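Local structure of Udp-n-acetylglucosamine pyrophosphorylase (Trypanosoma brucei, 4BQH) at residues 316-321 against 353-358. The protein probably catalyses the formation of UDP-N-acetylglucosamine and diphosphate from UTP and N-acetylglucosamine 1-phosphate. Residues are numbered along the deposited sequence; the frame is centred on the assembly and turned at random.
Sequences ERVGVF and NCANIS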
loop_
_atom_site.group_PDB
_atom_site.type_symbol
_atom_site.label_atom_id
_atom_site.label_comp_id
_atom_site.label_asym_id
_atom_site.label_seq_id
_atom_site.Cartn_x
_atom_site.Cartn_y
_atom_site.Cartn_z
ATOM N N GLU A 316 21.289 -5.473 -0.317
ATOM C CA GLU A 316 19.899 -5.446 -0.786
ATOM C C GLU A 316 19.509 -4.061 -1.303
ATOM O O GLU A 316 19.708 -3.055 -0.608
ATOM C CB GLU A 316 18.911 -5.888 0.291
ATOM C CG GLU A 316 17.508 -6.084 -0.284
ATOM C CD GLU A 316 16.436 -6.313 0.761
ATOM O OE1 GLU A 316 16.769 -6.378 1.959
ATOM O OE2 GLU A 316 15.253 -6.419 0.362
ATOM N N ARG A 317 18.962 -4.010 -2.513
ATOM C CA ARG A 317 18.594 -2.725 -3.122
ATOM C C ARG A 317 17.225 -2.259 -2.632
ATOM O O ARG A 317 16.244 -2.330 -3.364
ATOM C CB ARG A 317 18.585 -2.825 -4.650
ATOM C CG ARG A 317 19.912 -3.273 -5.257
ATOM C CD ARG A 317 19.790 -3.295 -6.781
ATOM N NE ARG A 317 20.395 -2.120 -7.430
ATOM C CZ ARG A 317 19.931 -0.862 -7.399
ATOM N NH1 ARG A 317 18.825 -0.534 -6.732
ATOM N NH2 ARG A 317 20.597 0.092 -8.037
ATOM N N VAL A 318 17.171 -1.768 -1.395
ATOM C CA VAL A 318 15.929 -1.300 -0.796
ATOM C C VAL A 318 16.251 -0.013 -0.013
ATOM O O VAL A 318 17.393 0.200 0.383
ATOM C CB VAL A 318 15.348 -2.379 0.140
ATOM C CG1 VAL A 318 16.315 -2.688 1.272
ATOM C CG2 VAL A 318 13.996 -1.964 0.711
ATOM N N GLY A 319 15.262 0.852 0.172
ATOM C CA GLY A 319 15.500 2.069 0.932
ATOM C C GLY A 319 15.464 1.744 2.416
ATOM O O GLY A 319 14.828 0.778 2.812
ATOM N N VAL A 320 16.182 2.524 3.230
ATOM C CA VAL A 320 16.160 2.333 4.693
ATOM C C VAL A 320 15.732 3.603 5.391
ATOM O O VAL A 320 15.966 4.718 4.888
ATOM C CB VAL A 320 17.505 1.859 5.288
ATOM C CG1 VAL A 320 17.872 0.462 4.733
ATOM C CG2 VAL A 320 18.609 2.876 4.985
ATOM N N PHE A 321 15.038 3.428 6.524
ATOM C CA PHE A 321 14.608 4.597 7.299
ATOM C C PHE A 321 15.746 5.212 8.082
ATOM O O PHE A 321 16.586 4.498 8.678
ATOM C CB PHE A 321 13.453 4.258 8.230
ATOM C CG PHE A 321 12.127 4.295 7.540
ATOM C CD1 PHE A 321 11.656 3.175 6.896
ATOM C CD2 PHE A 321 11.380 5.478 7.481
ATOM C CE1 PHE A 321 10.448 3.208 6.209
ATOM C CE2 PHE A 321 10.154 5.519 6.820
ATOM C CZ PHE A 321 9.706 4.373 6.166
ATOM N N ASN A 353 19.088 -0.865 9.440
ATOM C CA ASN A 353 18.479 -2.182 9.271
ATOM C C ASN A 353 16.948 -2.135 9.279
ATOM O O ASN A 353 16.290 -3.135 9.534
ATOM C CB ASN A 353 18.990 -3.118 10.386
ATOM C CG ASN A 353 18.829 -4.589 10.027
ATOM O OD1 ASN A 353 18.955 -4.974 8.860
ATOM N ND2 ASN A 353 18.597 -5.416 11.041
ATOM N N CYS A 354 16.376 -0.965 8.996
ATOM C CA CYS A 354 14.899 -0.866 8.902
ATOM C C CYS A 354 14.538 -0.577 7.459
ATOM O O CYS A 354 14.434 0.583 7.062
ATOM C CB CYS A 354 14.355 0.222 9.833
ATOM S SG CYS A 354 14.626 -0.156 11.584
ATOM N N ALA A 355 14.401 -1.636 6.667
ATOM C CA ALA A 355 14.073 -1.484 5.235
ATOM C C ALA A 355 12.602 -1.131 4.995
ATOM O O ALA A 355 11.691 -1.694 5.613
ATOM C CB ALA A 355 14.445 -2.758 4.477
ATOM N N ASN A 356 12.392 -0.196 4.068
ATOM C CA ASN A 356 11.081 0.284 3.710
ATOM C C ASN A 356 10.295 -0.753 2.893
ATOM O O ASN A 356 10.681 -1.068 1.778
ATOM C CB ASN A 356 11.245 1.590 2.912
ATOM C CG ASN A 356 9.916 2.171 2.488
ATOM O OD1 ASN A 356 8.904 1.983 3.169
ATOM N ND2 ASN A 356 9.905 2.870 1.362
ATOM N N ILE A 357 9.186 -1.264 3.441
ATOM C CA ILE A 357 8.321 -2.186 2.681
ATOM C C ILE A 357 7.010 -1.502 2.212
ATOM O O ILE A 357 6.049 -2.168 1.801
ATOM C CB ILE A 357 8.055 -3.516 3.431
ATOM C CG1 ILE A 357 7.306 -3.285 4.752
ATOM C CG2 ILE A 357 9.378 -4.255 3.682
ATOM C CD1 ILE A 357 6.517 -4.499 5.213
ATOM N N SER A 358 6.997 -0.174 2.240
ATOM C CA SER A 358 5.869 0.638 1.759
ATOM C C SER A 358 4.554 0.198 2.395
ATOM O O SER A 358 3.550 -0.024 1.706
ATOM C CB SER A 358 5.772 0.635 0.224
ATOM O OG SER A 358 7.036 0.967 -0.296
HETATM O O HOH W 1 12.590 0.309 -0.723
HETATM O O HOH W 2 17.448 1.834 9.112
#
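Val320 and Ala355 face each other as a non-hydrogen-bonded pair of a short antiparallel bridge, their CA atoms 4.4 Å apart. Two direct backbone hydrogen bonds flank them. Asn356 N donates to Gly319 O at 2.9 Å. On the other flank, Phe321 N donates to Cys354 O at 3.0 Å. The same two carbonyls also receive CA-H···O contacts, from Ala355 CA and Val320 CA respectively.

The complementary halves of both flanking pairs are opened by water. One molecule accepts from Cys354 N and donates to Phe321 O; another accepts from Gly319 N and reaches Asn356 O only weakly.

Side chains pack on either side of this ladder. Val318 straddles the methyl of Ala355, with CG1 3.7 Å from Ala355 CB, while its CG2 lies 3.6 Å from Asn356 O. Phe321 presents a ring edge in plane with Cys354 O. Further out, its CE1 comes within 3.6 Å of Asn356 OD1, the ring and amide planes standing nearly perpendicular (84°). Asn356 extends CG directly opposite its main-chain N (chi1 180°), which carries the amide across to the CE1 corner of that ring. There OD1 also takes the N-H of Ser358 from above the amide plane, closing an Asx turn where strand 355-357 gives way to the next strand.

Val320 pairs on through its backbone with Val331, and Ala355 with Cys309, while Val306, Thr308 and Phe423 also touch the Phe321 side chain. The single bridge thus links the small antiparallel sheet containing strand 320-324 to strand 355-357 of the large mixed sheet, the central sheet of the GT-A-type nucleotidyltransferase fold.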